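Local coordinates for protein putative uronate isomerase (Thermotoga maritima, PDB 4NAR) that is of unproven function but carries a lactate-racemase-type N-terminal domain and may act as a racemase or isomerase, at residues 190-195 against 417-422; 157-162 against 254-259; 220-225 against 246-251. All blocks are in the same frame, centred on the assembly; numbering follows the deposited sequence.

In the fold
Along the chain, 157-162 follows strand 144-150 of the mixed sheet, and 190-195 covers the end of helix 188-191 and the turn after it. After helix 198-213 come strand 217-227, its antiparallel partner 231-240 and helix 241-259; the first and last of these three meet in interaction 3, the shortest closure, with 20 residues between its segments. Interaction 2 closes a loop of 91 residues when the end of the same helix reaches 157-162, so interaction 3 lies wholly within it. Interaction 1, with 221 intervening residues, also encloses interaction 3 but crosses interaction 2, since their segments alternate. It ties the turn after helix 188-191 to C-terminal strand 419-422.

Interaction 1. Residues 190-195 against 417-422; sequences KLIGTV and KYLYDL
Neither a ring nor any other flat side chain enters the meeting of Ile192 with Leu419, so there are no side-chain faces or edges to assign: the two aliphatic side chains lie alongside, pointing opposite ways. The branch methyl CG2 of Ile192 does the touching, 4.0 Å from CD2 of Leu419. CG1 of Ile192 stands anti to the backbone N (chi1 -163°), which puts CG2 between N and the carbonyl carbon and on the side of Leu419. The other leucine methyl, CD1, lies 4.4 Å from CA of Gly193, so Leu419 spans two successive residues. The interface is small, 111 Å² summed over both sides, and apolar. Arg294 links the segments indirectly, donating to Ile192 O and forming a salt bridge with Asp421.

Within 190-195 the Leu191 peptide is the flat group that is bonded: Thr194 OG1 reaches Leu191 O at 2.6 Å, in the carbonyl plane and on a lone pair, reinforcing a weak backbone bond from Thr194 N. The contact thus sets strand 419-422, parallel partner of 261-264, against a type II beta turn, Leu191-Thr194, that overlaps the last helical residue and has Gly193 in its third position at phi 69°, the classic place for glycine.

Interaction 2. Residues 157-162 against 254-259; sequences TGFSGG and ELSSQL. With ACT (acetate ion), chain E.
Phe159 abuts the last turn of helix 241-259 with the CD1-CE1-CZ edge of its ring, where Ser256 meets it. Ser256 OG lies near the ring plane, 3.1 Å from CE1 and 3.4 Å from CD1 of Phe159. This is an oxygen set against aromatic C-H edges; the hydroxyl's strong polar partner is His260 ND1, on the residue just after the helix. CB of Ser257 approaches Phe159 CZ obliquely at 4.0 Å, while Ser257 OG is turned back to Glu254 O within the helix, at 3.0 Å. With CG anti to the carbonyl carbon (chi1 -76°), the phenyl group projects from the backbone of 157-162 toward the helix. Another part of the ring meets the turn at 190-195, where Phe159 CE2 packs on the carbonyl oxygen of Gly193.

The backbone that carries the ring is a classic gamma turn. Phe159 N bonds to Thr157 O at 2.6 Å across Gly158, whose phi of 69° and psi of -62° fit that motif. The turn lies at the start of strand 158-159, the second arm of a small antiparallel pair with 153-154, which follows the end of strand 144-150 in the alpha/beta domain. Thr157 OG1 secures it further with a 2.6 Å bond to Phe159 O, approaching from above the carbonyl plane.

Beyond the turn, Gly161 N donates to atom O of an acetate ion at 3.1 Å. Arg41 NH2 and Gly150 N also bond the acetate, which probably came from the crystallisation liquor; the grouping of two peptide N-H donors with a guanidinium is consistent with a pocket able to accept a carboxylate. Ser160 OG is turned instead to the carbonyls of Gly150 and Val152.

Interaction 3. Residues 220-225 against 246-251; sequences TLNMVY and LRAYEK
Helix-on-sheet packing brings Thr220 and Asn222 of strand 217-227 against Ala248 and Tyr249 of helix 241-259. The evidence for alignment is direct: the two segment axes run 5° from parallel and approach to 8.7 Å. Ala248 is the small residue in the middle. Its CB sits 3.8 Å from CG2 of Thr220 and, on the next inward-facing strand position, 4.0 Å from CB of Asn222.

Side chains alternate along the strand, as in any beta strand packed beneath a helix. Thr220 and Asn222 point to the helix, while Leu221 between them points away and packs on Phe146 and Leu236. The helix follows strand 231-240, the antiparallel neighbour of 217-227, and so runs back over the sheet in the direction of the earlier strand.

With CG anti to the backbone N (chi1 -163°), Asn222 carries its amide alongside the helix backbone. Asn222 ND2 comes within 3.3 Å of Tyr249 CA and close to Tyr249 N, itself a donor; it is also 3.5 Å from Ala248 O, but at an angle too poor for a hydrogen bond. The other end of the amide, OD1, is held by Thr151 OG1. Thr220 OG1 likewise turns from the helix to bond Asn149 ND2. The Tyr249 ring leads away from the strand: its hydroxyl bonds to Val195 O, and Arg200 makes a cation-pi contact with the ring.

Interaction 1. Residues 190-195 against 417-422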
# COMPACT_ATOMS: atom_id res chain seq x y z
N LYS A 190 12.08 0.17 12.26
CA LYS A 190 12.97 1.23 11.76
C LYS A 190 12.40 1.95 10.54
O LYS A 190 12.57 3.17 10.38
CB LYS A 190 14.34 0.65 11.41
CG LYS A 190 15.00 -0.09 12.55
CD LYS A 190 16.33 0.54 12.95
CE LYS A 190 17.17 -0.44 13.78
NZ LYS A 190 18.02 0.27 14.79
N LEU A 191 11.73 1.20 9.67
CA LEU A 191 11.37 1.69 8.34
C LEU A 191 10.10 2.57 8.29
O LEU A 191 10.12 3.67 7.70
CB LEU A 191 11.26 0.52 7.35
CG LEU A 191 11.14 0.87 5.85
CD1 LEU A 191 12.04 -0.03 5.00
CD2 LEU A 191 9.69 0.78 5.38
N ILE A 192 9.01 2.09 8.87
CA ILE A 192 7.72 2.78 8.72
C ILE A 192 7.80 4.28 9.08
O ILE A 192 8.46 4.66 10.05
CB ILE A 192 6.59 2.07 9.51
CG1 ILE A 192 5.21 2.53 9.01
CG2 ILE A 192 6.75 2.25 11.03
CD1 ILE A 192 4.07 1.58 9.40
N GLY A 193 7.16 5.12 8.26
CA GLY A 193 7.20 6.56 8.47
C GLY A 193 8.55 7.26 8.26
O GLY A 193 8.78 8.34 8.81
N THR A 194 9.44 6.66 7.45
CA THR A 194 10.65 7.34 6.99
C THR A 194 10.50 7.71 5.51
O THR A 194 10.01 6.90 4.72
CB THR A 194 11.90 6.43 7.13
OG1 THR A 194 11.72 5.25 6.32
CG2 THR A 194 12.13 6.03 8.58
N VAL A 195 10.93 8.91 5.14
CA VAL A 195 10.84 9.35 3.75
C VAL A 195 11.72 8.50 2.82
O VAL A 195 11.28 8.11 1.74
CB VAL A 195 11.23 10.86 3.61
CG1 VAL A 195 11.24 11.28 2.12
CG2 VAL A 195 10.26 11.73 4.42
N LYS A 417 -4.89 2.54 10.23
CA LYS A 417 -4.68 3.79 9.49
C LYS A 417 -3.51 4.60 10.06
O LYS A 417 -2.53 4.85 9.36
CB LYS A 417 -5.97 4.62 9.46
CG LYS A 417 -7.16 3.96 8.72
CD LYS A 417 -6.80 3.62 7.28
CE LYS A 417 -7.82 2.66 6.66
NZ LYS A 417 -9.17 3.24 6.42
N TYR A 418 -3.62 4.99 11.32
CA TYR A 418 -2.62 5.84 11.98
C TYR A 418 -1.41 5.09 12.52
O TYR A 418 -1.54 3.97 13.02
CB TYR A 418 -3.27 6.64 13.11
CG TYR A 418 -4.20 7.68 12.56
CD1 TYR A 418 -5.47 7.34 12.14
CD2 TYR A 418 -3.78 9.00 12.40
CE1 TYR A 418 -6.32 8.28 11.59
CE2 TYR A 418 -4.63 9.96 11.86
CZ TYR A 418 -5.91 9.59 11.46
OH TYR A 418 -6.77 10.52 10.91
N LEU A 419 -0.23 5.73 12.42
CA LEU A 419 1.01 5.22 13.01
C LEU A 419 1.04 5.63 14.48
O LEU A 419 0.83 6.80 14.81
CB LEU A 419 2.22 5.85 12.32
CG LEU A 419 3.49 5.06 12.03
CD1 LEU A 419 4.69 6.02 12.04
CD2 LEU A 419 3.70 3.89 12.97
N TYR A 420 1.30 4.67 15.36
CA TYR A 420 1.41 4.98 16.78
C TYR A 420 2.87 5.16 17.22
O TYR A 420 3.77 4.46 16.74
CB TYR A 420 0.69 3.92 17.62
CG TYR A 420 -0.79 4.20 17.66
CD1 TYR A 420 -1.61 3.86 16.59
CD2 TYR A 420 -1.35 4.84 18.74
CE1 TYR A 420 -2.97 4.13 16.61
CE2 TYR A 420 -2.70 5.12 18.78
CZ TYR A 420 -3.51 4.77 17.72
OH TYR A 420 -4.86 5.07 17.77
N ASP A 421 3.10 6.14 18.10
CA ASP A 421 4.43 6.34 18.67
C ASP A 421 4.34 6.69 20.16
O ASP A 421 3.28 7.13 20.64
CB ASP A 421 5.21 7.40 17.89
CG ASP A 421 6.72 7.11 17.86
OD1 ASP A 421 7.19 6.29 18.70
OD2 ASP A 421 7.44 7.70 17.00
N LEU A 422 5.43 6.46 20.89
CA LEU A 422 5.52 6.83 22.31
C LEU A 422 5.87 8.32 22.46
O LEU A 422 6.84 8.80 21.86
CB LEU A 422 6.59 6.00 23.03
CG LEU A 422 6.18 4.67 23.68
CD1 LEU A 422 7.38 4.05 24.40
CD2 LEU A 422 5.02 4.89 24.65

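Interaction 2. Residues 157-162 against 254-259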
# COMPACT_ATOMS: atom_id res chain seq x y z
N THR A 157 7.22 0.84 2.37
CA THR A 157 7.84 1.94 1.63
C THR A 157 8.02 3.23 2.43
O THR A 157 8.10 4.31 1.84
CB THR A 157 7.02 2.27 0.35
OG1 THR A 157 5.70 2.68 0.73
CG2 THR A 157 6.94 1.04 -0.56
N GLY A 158 8.06 3.13 3.76
CA GLY A 158 8.14 4.29 4.64
C GLY A 158 6.86 5.09 4.60
O GLY A 158 6.17 5.25 5.62
N PHE A 159 6.54 5.62 3.43
CA PHE A 159 5.27 6.30 3.18
C PHE A 159 4.72 5.74 1.88
O PHE A 159 5.48 5.22 1.06
CB PHE A 159 5.49 7.81 3.03
CG PHE A 159 5.73 8.52 4.35
CD1 PHE A 159 4.65 8.97 5.12
CD2 PHE A 159 7.03 8.71 4.85
CE1 PHE A 159 4.85 9.60 6.36
CE2 PHE A 159 7.25 9.36 6.09
CZ PHE A 159 6.15 9.80 6.84
N SER A 160 3.40 5.84 1.67
CA SER A 160 2.81 5.50 0.37
C SER A 160 2.76 6.75 -0.51
O SER A 160 3.14 7.84 -0.07
CB SER A 160 1.39 4.94 0.52
OG SER A 160 0.57 5.88 1.21
N GLY A 161 2.29 6.60 -1.75
CA GLY A 161 2.18 7.74 -2.64
C GLY A 161 3.36 7.90 -3.58
O GLY A 161 4.30 7.10 -3.56
N GLY A 162 3.31 8.95 -4.39
CA GLY A 162 4.32 9.13 -5.42
C GLY A 162 4.49 7.88 -6.27
O GLY A 162 3.51 7.25 -6.70
N GLU A 254 6.01 15.22 4.49
CA GLU A 254 6.13 16.24 5.53
C GLU A 254 4.77 16.54 6.17
O GLU A 254 4.68 16.68 7.39
CB GLU A 254 6.77 17.52 5.00
CG GLU A 254 7.05 18.55 6.08
CD GLU A 254 7.63 17.92 7.37
OE1 GLU A 254 8.75 17.35 7.31
OE2 GLU A 254 6.97 17.99 8.44
N LEU A 255 3.71 16.59 5.37
CA LEU A 255 2.38 16.83 5.91
C LEU A 255 1.86 15.59 6.63
O LEU A 255 1.41 15.68 7.79
CB LEU A 255 1.39 17.27 4.83
CG LEU A 255 0.01 17.61 5.42
CD1 LEU A 255 0.12 18.67 6.53
CD2 LEU A 255 -1.01 18.03 4.36
N SER A 256 1.95 14.43 5.96
CA SER A 256 1.57 13.15 6.55
C SER A 256 2.28 12.86 7.89
O SER A 256 1.65 12.37 8.83
CB SER A 256 1.83 11.99 5.57
OG SER A 256 1.98 10.75 6.26
N SER A 257 3.56 13.20 7.98
CA SER A 257 4.29 12.95 9.23
C SER A 257 3.77 13.79 10.42
O SER A 257 4.02 13.46 11.57
CB SER A 257 5.80 13.13 9.03
OG SER A 257 6.13 14.49 8.75
N GLN A 258 3.02 14.85 10.13
CA GLN A 258 2.48 15.71 11.18
C GLN A 258 1.05 15.32 11.49
O GLN A 258 0.54 15.63 12.56
CB GLN A 258 2.48 17.17 10.72
CG GLN A 258 3.84 17.86 10.63
CD GLN A 258 3.71 19.29 10.08
OE1 GLN A 258 3.72 19.51 8.86
NE2 GLN A 258 3.56 20.26 10.99
N LEU A 259 0.40 14.66 10.55
CA LEU A 259 -1.02 14.38 10.65
C LEU A 259 -1.32 12.91 11.00
O LEU A 259 -2.34 12.60 11.62
CB LEU A 259 -1.68 14.72 9.32
CG LEU A 259 -2.45 16.04 9.14
CD1 LEU A 259 -1.72 17.22 9.75
CD2 LEU A 259 -2.72 16.26 7.67
C ACT E . -0.27 4.52 -3.81
O ACT E . 0.63 4.35 -2.97
OXT ACT E . -0.66 5.69 -3.91
CH3 ACT E . -0.83 3.37 -4.61

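Interaction 3. Residues 220-225 against 246-251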
# COMPACT_ATOMS: atom_id res chain seq x y z
N THR A 220 1.61 13.75 -11.51
CA THR A 220 1.31 13.19 -10.21
C THR A 220 0.33 14.11 -9.50
O THR A 220 0.48 15.34 -9.48
CB THR A 220 2.58 12.99 -9.34
OG1 THR A 220 2.17 12.54 -8.04
CG2 THR A 220 3.41 14.29 -9.20
N LEU A 221 -0.72 13.50 -8.97
CA LEU A 221 -1.71 14.21 -8.18
C LEU A 221 -1.70 13.50 -6.83
O LEU A 221 -2.39 12.50 -6.63
CB LEU A 221 -3.08 14.17 -8.88
CG LEU A 221 -3.08 14.76 -10.30
CD1 LEU A 221 -2.69 13.75 -11.37
CD2 LEU A 221 -4.41 15.41 -10.66
N ASN A 222 -0.84 14.00 -5.93
CA ASN A 222 -0.50 13.33 -4.69
C ASN A 222 -1.38 13.85 -3.54
O ASN A 222 -1.23 14.99 -3.08
CB ASN A 222 1.00 13.55 -4.39
CG ASN A 222 1.56 12.57 -3.36
OD1 ASN A 222 0.82 12.03 -2.51
ND2 ASN A 222 2.87 12.32 -3.42
N MSE A 223 -2.31 13.01 -3.10
CA MSE A 223 -3.28 13.38 -2.08
C MSE A 223 -2.74 13.16 -0.67
O MSE A 223 -1.96 12.23 -0.41
CB MSE A 223 -4.53 12.52 -2.22
CG MSE A 223 -5.34 12.76 -3.49
SE MSE A 223 -6.77 11.44 -3.62
CE MSE A 223 -5.73 9.80 -3.63
N VAL A 224 -3.17 14.02 0.25
CA VAL A 224 -2.99 13.76 1.68
C VAL A 224 -4.33 14.05 2.38
O VAL A 224 -5.03 15.02 2.04
CB VAL A 224 -1.84 14.62 2.29
CG1 VAL A 224 -1.55 14.19 3.72
CG2 VAL A 224 -0.58 14.49 1.45
N TYR A 225 -4.69 13.21 3.35
CA TYR A 225 -5.99 13.34 3.99
C TYR A 225 -5.99 12.74 5.39
O TYR A 225 -5.10 11.96 5.76
CB TYR A 225 -7.07 12.63 3.16
CG TYR A 225 -6.60 11.27 2.71
CD1 TYR A 225 -5.92 11.12 1.51
CD2 TYR A 225 -6.81 10.13 3.50
CE1 TYR A 225 -5.45 9.88 1.10
CE2 TYR A 225 -6.35 8.88 3.09
CZ TYR A 225 -5.66 8.76 1.89
OH TYR A 225 -5.19 7.54 1.45
N LEU A 246 8.86 12.91 -7.29
CA LEU A 246 9.77 13.06 -6.15
C LEU A 246 9.44 14.27 -5.27
O LEU A 246 9.35 14.15 -4.04
CB LEU A 246 11.23 13.13 -6.65
CG LEU A 246 12.00 11.79 -6.70
CD1 LEU A 246 11.10 10.59 -6.91
CD2 LEU A 246 13.11 11.81 -7.76
N ARG A 247 9.23 15.44 -5.88
CA ARG A 247 8.89 16.66 -5.14
C ARG A 247 7.55 16.54 -4.39
O ARG A 247 7.47 16.80 -3.19
CB ARG A 247 8.83 17.87 -6.08
CG ARG A 247 10.18 18.33 -6.63
CD ARG A 247 10.03 19.65 -7.40
NE ARG A 247 9.22 19.46 -8.61
CZ ARG A 247 9.74 19.18 -9.80
NH1 ARG A 247 11.06 19.08 -9.95
NH2 ARG A 247 8.95 19.01 -10.85
N ALA A 248 6.51 16.15 -5.13
CA ALA A 248 5.16 15.98 -4.57
C ALA A 248 5.15 14.98 -3.42
O ALA A 248 4.47 15.21 -2.40
CB ALA A 248 4.16 15.58 -5.66
N TYR A 249 5.90 13.88 -3.58
CA TYR A 249 6.05 12.86 -2.53
C TYR A 249 6.72 13.40 -1.26
O TYR A 249 6.31 13.04 -0.15
CB TYR A 249 6.84 11.65 -3.04
CG TYR A 249 7.27 10.65 -1.97
CD1 TYR A 249 6.34 9.81 -1.37
CD2 TYR A 249 8.60 10.54 -1.58
CE1 TYR A 249 6.72 8.90 -0.39
CE2 TYR A 249 9.00 9.62 -0.61
CZ TYR A 249 8.06 8.80 -0.02
OH TYR A 249 8.46 7.89 0.94
N GLU A 250 7.75 14.22 -1.43
CA GLU A 250 8.47 14.77 -0.28
C GLU A 250 7.61 15.76 0.50
O GLU A 250 7.58 15.76 1.74
CB GLU A 250 9.79 15.40 -0.71
CG GLU A 250 10.90 14.38 -0.81
CD GLU A 250 12.05 14.82 -1.72
OE1 GLU A 250 11.94 15.89 -2.38
OE2 GLU A 250 13.06 14.08 -1.77
N LYS A 251 6.89 16.61 -0.23
CA LYS A 251 5.96 17.52 0.40
C LYS A 251 4.89 16.72 1.12
O LYS A 251 4.56 17.01 2.27
CB LYS A 251 5.34 18.46 -0.62
CG LYS A 251 5.99 19.84 -0.65
CD LYS A 251 6.73 20.08 -1.98
CE LYS A 251 6.86 21.58 -2.31
NZ LYS A 251 7.30 21.82 -3.73